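Local coordinates for protein translation initiation factor eIF2B subunit delta (Schizosaccharomyces pombe, PDB 5B04) that forms part of the eIF2B complex, which catalyses the exchange of GDP for GTP on the gamma subunit of translation initiation factor eIF2, at residues Val336-Met346 / Val370-Phe381; Asn349-Leu360 / Leu430-Ile440. All blocks are in the same frame, centred on the assembly; numbering follows the deposited sequence.

Both contacts are buried, and their centres lie about 10 Å apart within the same Rossmann-like domain. Contact 1 joins parallel strands of the seven-stranded mixed sheet by backbone bonds and apolar side chains, and reaches the antiparallel sheet through strand 345-346; between its two segments, the polar side-chain bond comes after the parallel strands, where a lysine holds a loop carbonyl. Contact 2 belongs to the smaller antiparallel sheet and is more polar, with an aspartate held at a helix start, an arginine on a carbonyl and a tyrosine on a phosphate ion. The segments alternate along the chain, and strand 345-346 of contact 1 joins strand 352-355 of contact 2 through the backbones of Ala345 and Tyr353.

Contact 1: Val336-Met346 / Val370-Phe381; sequences VTKIFLGGHAM and VPVIACCESYKF
Strands 338-342 and 372-375 run parallel, Ile339 paired with Val372 and Leu341 with Ala374, and their backbone hydrogen bonds alternate from Ile339 N to Pro371 O (3.2 Å) through to Cys375 N and Leu341 O; a weak bond from Gly343 N to Cys375 O follows. Farther on, Met346 N bonds weakly to Lys380 O, beside a separate bridge of Met346 with Phe381. Apolar contacts differ on the two faces. On one, Phe340 and Ile373 lie side by side and point the same way, and Ile373 CD1 sits over the Phe340 ring, 4.0 Å from its centroid, in a CH-pi contact. On the other, Leu341 CD1 touches Val372 CG1 at 3.6 Å, while the side chains of Ile339 and Val370 cross at about a right angle, CG1 meeting CG1; helix 358-367 covers this face. These are central strands of the Rossmann-like sheet, joined by a right-handed crossover through that helix. Beyond the parallel pair, Met346 of strand 345-346 has a chain bent at chi2 and chi3, which carries CE to Cys376 CB (3.6 Å) and Ala374 CB. The polar side-chain contact belongs to Lys380, whose NZ donates to Gly343 O at 2.8 Å, tying the 3-10 turn 378-380 to the loop after strand 338-342. Within its own segment, the same NZ forms a salt bridge with Glu377 OE2.

Contact 2: Asn349-Leu360 / Leu430-Ile440; sequences NGALYSRAGTSL and LKYDVTPPRLI. With PO4 (phosphate ion), chain P.
Lys431 O takes Arg355 NE at 2.8 Å and, more weakly, Ala356 N. Arg355 bends at chi2 and chi3 to bring NE back to this oxygen, which lies at the edge of the guanidinium, near its plane; NH1 pairs with Glu306. With CG anti to its backbone N (chi1 -164°), Asp433 reaches from its strand to the first turn of helix 358-367, where Ser359 N donates to OD2 at 2.8 Å from above the carboxylate plane, while OD1 bonds to Ser389. The Tyr353 and Tyr432 rings are nearly parallel (23°) but slid apart with little overlap, their centroids 5.1 Å apart, and the phenol end of Tyr353 lies by Tyr432 CB. Tyr432 OH, also bonded to Arg163, donates at 2.9 Å to O2 of a phosphate ion that probably comes from the crystallisation liquor. Val434 CG2 meets the edge of the Tyr353 ring at 3.7 Å. Along the backbone, Leu352 and Thr435 form an antiparallel hydrogen-bonded pair, with Thr435 N 2.7 Å from Leu352 O. A type I turn from Arg355 to Thr358 leads strand 352-355 into helix 358-367. Strand 352-355 lies between strands 345-346 and 425-435 in the antiparallel sheet, with Leu352 and Thr358 touching Leu341 of strand 338-342, and helix 358-367 packed against Thr435 and Leu439.

Contact 1: Val336-Met346 / Val370-Phe381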
loop_
_atom_site.group_PDB
_atom_site.type_symbol
_atom_site.label_atom_id
_atom_site.label_comp_id
_atom_site.label_asym_id
_atom_site.label_seq_id
_atom_site.Cartn_x
_atom_site.Cartn_y
_atom_site.Cartn_z
ATOM N N VAL G 336 12.356 -4.348 -25.506
ATOM C CA VAL G 336 13.030 -5.414 -24.767
ATOM C C VAL G 336 12.237 -6.720 -24.761
ATOM O O VAL G 336 11.020 -6.716 -24.577
ATOM C CB VAL G 336 13.300 -4.981 -23.312
ATOM C CG1 VAL G 336 14.069 -6.056 -22.563
ATOM C CG2 VAL G 336 14.061 -3.667 -23.286
ATOM N N THR G 337 12.937 -7.834 -24.962
ATOM C CA THR G 337 12.314 -9.153 -24.922
ATOM C C THR G 337 12.771 -9.959 -23.707
ATOM O O THR G 337 12.063 -10.858 -23.252
ATOM C CB THR G 337 12.616 -9.963 -26.197
ATOM O OG1 THR G 337 14.032 -10.156 -26.321
ATOM C CG2 THR G 337 12.096 -9.237 -27.427
ATOM N N LYS G 338 13.954 -9.640 -23.190
ATOM C CA LYS G 338 14.491 -10.329 -22.017
ATOM C C LYS G 338 15.297 -9.396 -21.117
ATOM O O LYS G 338 15.984 -8.495 -21.596
ATOM C CB LYS G 338 15.361 -11.515 -22.439
ATOM C CG LYS G 338 14.577 -12.760 -22.813
ATOM C CD LYS G 338 15.498 -13.912 -23.175
ATOM C CE LYS G 338 14.699 -15.142 -23.575
ATOM N NZ LYS G 338 13.860 -14.890 -24.779
ATOM N N ILE G 339 15.208 -9.626 -19.811
ATOM C CA ILE G 339 15.947 -8.833 -18.834
ATOM C C ILE G 339 16.875 -9.716 -18.007
ATOM O O ILE G 339 16.439 -10.697 -17.405
ATOM C CB ILE G 339 14.999 -8.075 -17.886
ATOM C CG1 ILE G 339 14.107 -7.119 -18.677
ATOM C CG2 ILE G 339 15.789 -7.314 -16.833
ATOM C CD1 ILE G 339 13.004 -6.497 -17.852
ATOM N N PHE G 340 18.156 -9.363 -17.981
ATOM C CA PHE G 340 19.143 -10.125 -17.224
ATOM C C PHE G 340 19.716 -9.294 -16.084
ATOM O O PHE G 340 20.178 -8.172 -16.290
ATOM C CB PHE G 340 20.268 -10.608 -18.141
ATOM C CG PHE G 340 19.896 -11.797 -18.980
ATOM C CD1 PHE G 340 18.936 -11.692 -19.971
ATOM C CD2 PHE G 340 20.513 -13.021 -18.778
ATOM C CE1 PHE G 340 18.594 -12.785 -20.745
ATOM C CE2 PHE G 340 20.177 -14.117 -19.550
ATOM C CZ PHE G 340 19.215 -13.998 -20.534
ATOM N N LEU G 341 19.685 -9.855 -14.880
ATOM C CA LEU G 341 20.131 -9.134 -13.696
ATOM C C LEU G 341 21.208 -9.891 -12.927
ATOM O O LEU G 341 21.110 -11.100 -12.723
ATOM C CB LEU G 341 18.946 -8.853 -12.772
ATOM C CG LEU G 341 17.754 -8.129 -13.395
ATOM C CD1 LEU G 341 16.622 -8.010 -12.391
ATOM C CD2 LEU G 341 18.168 -6.758 -13.905
ATOM N N GLY G 342 22.239 -9.164 -12.510
ATOM C CA GLY G 342 23.230 -9.699 -11.598
ATOM C C GLY G 342 22.820 -9.319 -10.190
ATOM O O GLY G 342 22.191 -8.282 -9.985
ATOM N N GLY G 343 23.164 -10.155 -9.217
ATOM C CA GLY G 343 22.738 -9.916 -7.853
ATOM C C GLY G 343 23.872 -9.754 -6.863
ATOM O O GLY G 343 24.863 -10.481 -6.910
ATOM N N HIS G 344 23.725 -8.786 -5.966
ATOM C CA HIS G 344 24.647 -8.637 -4.850
ATOM C C HIS G 344 24.382 -9.749 -3.845
ATOM O O HIS G 344 25.302 -10.257 -3.202
ATOM C CB HIS G 344 24.494 -7.262 -4.196
ATOM C CG HIS G 344 25.190 -7.138 -2.875
ATOM N ND1 HIS G 344 24.550 -6.702 -1.737
ATOM C CD2 HIS G 344 26.468 -7.399 -2.512
ATOM C CE1 HIS G 344 25.403 -6.696 -0.729
ATOM N NE2 HIS G 344 26.573 -7.116 -1.172
ATOM N N ALA G 345 23.110 -10.121 -3.732
ATOM C CA ALA G 345 22.678 -11.198 -2.851
ATOM C C ALA G 345 21.242 -11.600 -3.167
ATOM O O ALA G 345 20.448 -10.783 -3.634
ATOM C CB ALA G 345 22.798 -10.781 -1.396
ATOM N N MET G 346 20.914 -12.862 -2.912
ATOM C CA MET G 346 19.551 -13.345 -3.085
ATOM C C MET G 346 18.960 -13.702 -1.724
ATOM O O MET G 346 19.470 -14.581 -1.030
ATOM C CB MET G 346 19.518 -14.552 -4.023
ATOM C CG MET G 346 18.147 -14.844 -4.608
ATOM S SD MET G 346 17.716 -13.731 -5.959
ATOM C CE MET G 346 19.070 -14.035 -7.089
ATOM N N VAL G 370 7.837 -9.113 -19.781
ATOM C CA VAL G 370 9.220 -9.492 -20.040
ATOM C C VAL G 370 9.792 -10.309 -18.885
ATOM O O VAL G 370 9.701 -9.899 -17.727
ATOM C CB VAL G 370 10.108 -8.254 -20.273
ATOM C CG1 VAL G 370 11.523 -8.675 -20.627
ATOM C CG2 VAL G 370 9.521 -7.380 -21.370
ATOM N N PRO G 371 10.372 -11.478 -19.197
ATOM C CA PRO G 371 10.998 -12.342 -18.189
ATOM C C PRO G 371 12.126 -11.648 -17.432
ATOM O O PRO G 371 12.987 -11.018 -18.045
ATOM C CB PRO G 371 11.545 -13.507 -19.019
ATOM C CG PRO G 371 10.680 -13.542 -20.227
ATOM C CD PRO G 371 10.362 -12.107 -20.528
ATOM N N VAL G 372 12.107 -11.763 -16.108
ATOM C CA VAL G 372 13.175 -11.224 -15.278
ATOM C C VAL G 372 14.092 -12.352 -14.820
ATOM O O VAL G 372 13.686 -13.224 -14.052
ATOM C CB VAL G 372 12.621 -10.475 -14.055
ATOM C CG1 VAL G 372 13.750 -10.080 -13.117
ATOM C CG2 VAL G 372 11.833 -9.252 -14.497
ATOM N N ILE G 373 15.331 -12.332 -15.301
ATOM C CA ILE G 373 16.268 -13.418 -15.045
ATOM C C ILE G 373 17.392 -12.993 -14.106
ATOM O O ILE G 373 18.261 -12.204 -14.478
ATOM C CB ILE G 373 16.874 -13.940 -16.360
ATOM C CG1 ILE G 373 15.759 -14.360 -17.321
ATOM C CG2 ILE G 373 17.823 -15.095 -16.089
ATOM C CD1 ILE G 373 16.253 -14.796 -18.680
ATOM N N ALA G 374 17.369 -13.524 -12.889
ATOM C CA ALA G 374 18.382 -13.204 -11.891
ATOM C C ALA G 374 19.551 -14.181 -11.953
ATOM O O ALA G 374 19.367 -15.392 -11.836
ATOM C CB ALA G 374 17.770 -13.202 -10.499
ATOM N N CYS G 375 20.753 -13.645 -12.140
ATOM C CA CYS G 375 21.960 -14.462 -12.200
ATOM C C CYS G 375 22.824 -14.239 -10.965
ATOM O O CYS G 375 23.480 -13.206 -10.834
ATOM C CB CYS G 375 22.758 -14.149 -13.465
ATOM S SG CYS G 375 21.847 -14.422 -14.999
ATOM N N CYS G 376 22.823 -15.212 -10.062
ATOM C CA CYS G 376 23.546 -15.077 -8.805
ATOM C C CYS G 376 24.248 -16.370 -8.407
ATOM O O CYS G 376 23.659 -17.448 -8.461
ATOM C CB CYS G 376 22.591 -14.637 -7.693
ATOM S SG CYS G 376 23.389 -14.242 -6.122
ATOM N N GLU G 377 25.511 -16.252 -8.011
ATOM C CA GLU G 377 26.260 -17.390 -7.494
ATOM C C GLU G 377 25.667 -17.833 -6.158
ATOM O O GLU G 377 25.119 -17.017 -5.417
ATOM C CB GLU G 377 27.742 -17.037 -7.341
ATOM C CG GLU G 377 28.498 -16.860 -8.658
ATOM C CD GLU G 377 28.273 -15.505 -9.311
ATOM O OE1 GLU G 377 29.056 -15.147 -10.216
ATOM O OE2 GLU G 377 27.318 -14.798 -8.927
ATOM N N SER G 378 25.777 -19.123 -5.857
ATOM C CA SER G 378 25.125 -19.699 -4.684
ATOM C C SER G 378 25.648 -19.137 -3.366
ATOM O O SER G 378 24.889 -18.979 -2.411
ATOM C CB SER G 378 25.284 -21.221 -4.680
ATOM O OG SER G 378 26.652 -21.588 -4.627
ATOM N N TYR G 379 26.941 -18.835 -3.315
ATOM C CA TYR G 379 27.566 -18.388 -2.072
ATOM C C TYR G 379 27.107 -16.988 -1.675
ATOM O O TYR G 379 27.411 -16.516 -0.579
ATOM C CB TYR G 379 29.091 -18.424 -2.195
ATOM C CG TYR G 379 29.688 -17.230 -2.902
ATOM C CD1 TYR G 379 29.557 -17.074 -4.276
ATOM C CD2 TYR G 379 30.392 -16.263 -2.198
ATOM C CE1 TYR G 379 30.106 -15.983 -4.926
ATOM C CE2 TYR G 379 30.943 -15.171 -2.839
ATOM C CZ TYR G 379 30.797 -15.036 -4.202
ATOM O OH TYR G 379 31.344 -13.948 -4.845
ATOM N N LYS G 380 26.376 -16.327 -2.568
ATOM C CA LYS G 380 25.838 -15.004 -2.279
ATOM C C LYS G 380 24.399 -15.094 -1.777
ATOM O O LYS G 380 23.733 -14.075 -1.589
ATOM C CB LYS G 380 25.922 -14.107 -3.516
ATOM C CG LYS G 380 27.348 -13.736 -3.896
ATOM C CD LYS G 380 27.392 -12.646 -4.954
ATOM C CE LYS G 380 26.829 -13.131 -6.276
ATOM N NZ LYS G 380 27.049 -12.144 -7.369
ATOM N N PHE G 381 23.924 -16.317 -1.561
ATOM C CA PHE G 381 22.628 -16.525 -0.928
ATOM C C PHE G 381 22.767 -16.193 0.552
ATOM O O PHE G 381 23.835 -16.386 1.133
ATOM C CB PHE G 381 22.131 -17.965 -1.107
ATOM C CG PHE G 381 21.732 -18.320 -2.519
ATOM C CD1 PHE G 381 22.054 -17.498 -3.588
ATOM C CD2 PHE G 381 21.023 -19.484 -2.770
ATOM C CE1 PHE G 381 21.685 -17.836 -4.878
ATOM C CE2 PHE G 381 20.650 -19.825 -4.057
ATOM C CZ PHE G 381 20.981 -19.000 -5.111
#

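Contact 2: Asn349-Leu360 / Leu430-Ile440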
loop_
_atom_site.group_PDB
_atom_site.type_symbol
_atom_site.label_atom_id
_atom_site.label_comp_id
_atom_site.label_asym_id
_atom_site.label_seq_id
_atom_site.Cartn_x
_atom_site.Cartn_y
_atom_site.Cartn_z
ATOM N N ASN G 349 13.660 -15.229 1.184
ATOM C CA ASN G 349 12.241 -15.232 0.845
ATOM C C ASN G 349 12.048 -15.250 -0.666
ATOM O O ASN G 349 10.919 -15.232 -1.158
ATOM C CB ASN G 349 11.528 -14.024 1.453
ATOM C CG ASN G 349 11.826 -12.737 0.713
ATOM O OD1 ASN G 349 12.984 -12.396 0.478
ATOM N ND2 ASN G 349 10.776 -12.017 0.335
ATOM N N GLY G 350 13.158 -15.286 -1.395
ATOM C CA GLY G 350 13.122 -15.350 -2.844
ATOM C C GLY G 350 13.341 -14.004 -3.505
ATOM O O GLY G 350 13.352 -13.899 -4.730
ATOM N N ALA G 351 13.519 -12.970 -2.690
ATOM C CA ALA G 351 13.696 -11.617 -3.203
ATOM C C ALA G 351 15.129 -11.374 -3.663
ATOM O O ALA G 351 16.073 -11.950 -3.122
ATOM C CB ALA G 351 13.300 -10.595 -2.150
ATOM N N LEU G 352 15.279 -10.513 -4.664
ATOM C CA LEU G 352 16.590 -10.162 -5.198
ATOM C C LEU G 352 17.104 -8.864 -4.583
ATOM O O LEU G 352 16.421 -7.839 -4.605
ATOM C CB LEU G 352 16.529 -10.037 -6.722
ATOM C CG LEU G 352 17.711 -9.361 -7.421
ATOM C CD1 LEU G 352 18.999 -10.138 -7.196
ATOM C CD2 LEU G 352 17.429 -9.205 -8.908
ATOM N N TYR G 353 18.314 -8.916 -4.036
ATOM C CA TYR G 353 18.933 -7.752 -3.413
ATOM C C TYR G 353 20.096 -7.250 -4.263
ATOM O O TYR G 353 21.219 -7.737 -4.144
ATOM C CB TYR G 353 19.407 -8.098 -1.998
ATOM C CG TYR G 353 19.993 -6.938 -1.224
ATOM C CD1 TYR G 353 19.173 -6.037 -0.556
ATOM C CD2 TYR G 353 21.368 -6.756 -1.142
ATOM C CE1 TYR G 353 19.706 -4.980 0.159
ATOM C CE2 TYR G 353 21.907 -5.702 -0.430
ATOM C CZ TYR G 353 21.074 -4.819 0.219
ATOM O OH TYR G 353 21.614 -3.770 0.928
ATOM N N SER G 354 19.817 -6.278 -5.127
ATOM C CA SER G 354 20.834 -5.741 -6.025
ATOM C C SER G 354 20.881 -4.217 -5.972
ATOM O O SER G 354 20.449 -3.611 -4.993
ATOM C CB SER G 354 20.582 -6.210 -7.458
ATOM O OG SER G 354 21.589 -5.734 -8.333
ATOM N N ARG G 355 21.403 -3.606 -7.032
ATOM C CA ARG G 355 21.582 -2.157 -7.080
ATOM C C ARG G 355 20.258 -1.397 -7.024
ATOM O O ARG G 355 19.202 -1.946 -7.334
ATOM C CB ARG G 355 22.363 -1.761 -8.334
ATOM C CG ARG G 355 23.820 -2.203 -8.322
ATOM C CD ARG G 355 24.551 -1.691 -7.085
ATOM N NE ARG G 355 24.309 -0.270 -6.847
ATOM C CZ ARG G 355 25.042 0.712 -7.360
ATOM N NH1 ARG G 355 26.072 0.433 -8.147
ATOM N NH2 ARG G 355 24.744 1.976 -7.087
ATOM N N ALA G 356 20.346 -0.122 -6.654
ATOM C CA ALA G 356 19.199 0.696 -6.248
ATOM C C ALA G 356 18.012 0.740 -7.215
ATOM O O ALA G 356 16.871 0.895 -6.781
ATOM C CB ALA G 356 19.671 2.116 -5.971
ATOM N N GLY G 357 18.265 0.620 -8.514
ATOM C CA GLY G 357 17.196 0.760 -9.489
ATOM C C GLY G 357 16.649 -0.546 -10.033
ATOM O O GLY G 357 15.757 -0.548 -10.884
ATOM N N THR G 358 17.172 -1.658 -9.527
ATOM C CA THR G 358 16.878 -2.980 -10.076
ATOM C C THR G 358 15.400 -3.372 -9.980
ATOM O O THR G 358 14.860 -3.993 -10.897
ATOM C CB THR G 358 17.729 -4.057 -9.377
ATOM O OG1 THR G 358 19.106 -3.662 -9.396
ATOM C CG2 THR G 358 17.583 -5.396 -10.078
ATOM N N SER G 359 14.749 -3.011 -8.879
ATOM C CA SER G 359 13.333 -3.331 -8.698
ATOM C C SER G 359 12.463 -2.627 -9.732
ATOM O O SER G 359 11.476 -3.189 -10.207
ATOM C CB SER G 359 12.870 -2.951 -7.296
ATOM O OG SER G 359 13.115 -1.578 -7.053
ATOM N N LEU G 360 12.830 -1.395 -10.068
ATOM C CA LEU G 360 12.112 -0.637 -11.085
ATOM C C LEU G 360 12.242 -1.313 -12.444
ATOM O O LEU G 360 11.287 -1.350 -13.222
ATOM C CB LEU G 360 12.628 0.801 -11.153
ATOM C CG LEU G 360 12.148 1.727 -10.033
ATOM C CD1 LEU G 360 12.871 3.062 -10.087
ATOM C CD2 LEU G 360 10.642 1.926 -10.118
ATOM N N LEU G 430 20.613 5.777 -2.008
ATOM C CA LEU G 430 20.800 4.406 -1.553
ATOM C C LEU G 430 21.526 3.616 -2.631
ATOM O O LEU G 430 21.362 3.886 -3.821
ATOM C CB LEU G 430 19.461 3.747 -1.223
ATOM C CG LEU G 430 18.574 4.437 -0.185
ATOM C CD1 LEU G 430 17.327 3.609 0.077
ATOM C CD2 LEU G 430 19.340 4.681 1.102
ATOM N N LYS G 431 22.333 2.646 -2.219
ATOM C CA LYS G 431 23.078 1.839 -3.177
ATOM C C LYS G 431 22.293 0.612 -3.618
ATOM O O LYS G 431 22.462 0.133 -4.739
ATOM C CB LYS G 431 24.424 1.407 -2.589
ATOM C CG LYS G 431 25.446 2.525 -2.485
ATOM C CD LYS G 431 26.848 2.014 -2.784
ATOM C CE LYS G 431 27.857 3.151 -2.810
ATOM N NZ LYS G 431 29.205 2.691 -3.244
ATOM N N TYR G 432 21.429 0.108 -2.743
ATOM C CA TYR G 432 20.792 -1.178 -2.997
ATOM C C TYR G 432 19.268 -1.137 -2.998
ATOM O O TYR G 432 18.657 -0.089 -2.789
ATOM C CB TYR G 432 21.289 -2.202 -1.980
ATOM C CG TYR G 432 22.776 -2.438 -2.090
ATOM C CD1 TYR G 432 23.302 -3.178 -3.142
ATOM C CD2 TYR G 432 23.655 -1.905 -1.158
ATOM C CE1 TYR G 432 24.662 -3.388 -3.255
ATOM C CE2 TYR G 432 25.017 -2.112 -1.263
ATOM C CZ TYR G 432 25.515 -2.854 -2.313
ATOM O OH TYR G 432 26.870 -3.063 -2.421
ATOM N N ASP G 433 18.668 -2.301 -3.228
ATOM C CA ASP G 433 17.265 -2.379 -3.604
ATOM C C ASP G 433 16.725 -3.800 -3.466
ATOM O O ASP G 433 17.315 -4.747 -3.986
ATOM C CB ASP G 433 17.107 -1.891 -5.042
ATOM C CG ASP G 433 15.681 -1.576 -5.406
ATOM O OD1 ASP G 433 14.843 -1.428 -4.492
ATOM O OD2 ASP G 433 15.408 -1.457 -6.618
ATOM N N VAL G 434 15.602 -3.947 -2.771
ATOM C CA VAL G 434 14.995 -5.261 -2.581
ATOM C C VAL G 434 13.878 -5.507 -3.589
ATOM O O VAL G 434 12.811 -4.899 -3.512
ATOM C CB VAL G 434 14.434 -5.425 -1.156
ATOM C CG1 VAL G 434 13.747 -6.775 -1.010
ATOM C CG2 VAL G 434 15.544 -5.273 -0.128
ATOM N N THR G 435 14.134 -6.405 -4.535
ATOM C CA THR G 435 13.148 -6.745 -5.553
ATOM C C THR G 435 12.338 -7.968 -5.131
ATOM O O THR G 435 12.887 -9.060 -5.002
ATOM C CB THR G 435 13.813 -7.024 -6.913
ATOM O OG1 THR G 435 14.809 -6.028 -7.178
ATOM C CG2 THR G 435 12.774 -7.011 -8.022
ATOM N N PRO G 436 11.026 -7.781 -4.918
ATOM C CA PRO G 436 10.110 -8.836 -4.466
ATOM C C PRO G 436 10.136 -10.074 -5.360
ATOM O O PRO G 436 10.319 -9.947 -6.570
ATOM C CB PRO G 436 8.734 -8.156 -4.514
ATOM C CG PRO G 436 8.917 -6.951 -5.376
ATOM C CD PRO G 436 10.323 -6.509 -5.145
ATOM N N PRO G 437 9.955 -11.263 -4.760
ATOM C CA PRO G 437 10.025 -12.561 -5.443
ATOM C C PRO G 437 9.067 -12.680 -6.625
ATOM O O PRO G 437 9.410 -13.307 -7.627
ATOM C CB PRO G 437 9.640 -13.553 -4.342
ATOM C CG PRO G 437 9.989 -12.862 -3.077
ATOM C CD PRO G 437 9.693 -11.418 -3.319
ATOM N N ARG G 438 7.887 -12.077 -6.508
ATOM C CA ARG G 438 6.871 -12.176 -7.552
ATOM C C ARG G 438 7.289 -11.478 -8.844
ATOM O O ARG G 438 6.655 -11.656 -9.884
ATOM C CB ARG G 438 5.542 -11.596 -7.060
ATOM C CG ARG G 438 5.666 -10.267 -6.332
ATOM C CD ARG G 438 4.318 -9.570 -6.232
ATOM N NE ARG G 438 4.348 -8.433 -5.315
ATOM C CZ ARG G 438 3.390 -7.515 -5.231
ATOM N NH1 ARG G 438 2.326 -7.591 -6.019
ATOM N NH2 ARG G 438 3.500 -6.516 -4.365
ATOM N N LEU G 439 8.354 -10.687 -8.776
ATOM C CA LEU G 439 8.831 -9.958 -9.945
ATOM C C LEU G 439 10.028 -10.644 -10.595
ATOM O O LEU G 439 10.442 -10.268 -11.691
ATOM C CB LEU G 439 9.185 -8.519 -9.567
ATOM C CG LEU G 439 7.991 -7.650 -9.166
ATOM C CD1 LEU G 439 8.419 -6.214 -8.913
ATOM C CD2 LEU G 439 6.907 -7.711 -10.232
ATOM N N ILE G 440 10.580 -11.648 -9.922
ATOM C CA ILE G 440 11.653 -12.449 -10.505
ATOM C C ILE G 440 11.068 -13.701 -11.151
ATOM O O ILE G 440 10.380 -14.485 -10.497
ATOM C CB ILE G 440 12.716 -12.858 -9.457
ATOM C CG1 ILE G 440 13.687 -11.705 -9.188
ATOM C CG2 ILE G 440 13.506 -14.064 -9.939
ATOM C CD1 ILE G 440 13.147 -10.633 -8.269
HETATM P P PO4 P . 27.295 -5.029 -5.853
HETATM O O1 PO4 P . 25.846 -5.181 -6.252
HETATM O O2 PO4 P . 27.424 -5.161 -4.355
HETATM O O3 PO4 P . 28.113 -6.107 -6.525
HETATM O O4 PO4 P . 27.799 -3.672 -6.285
#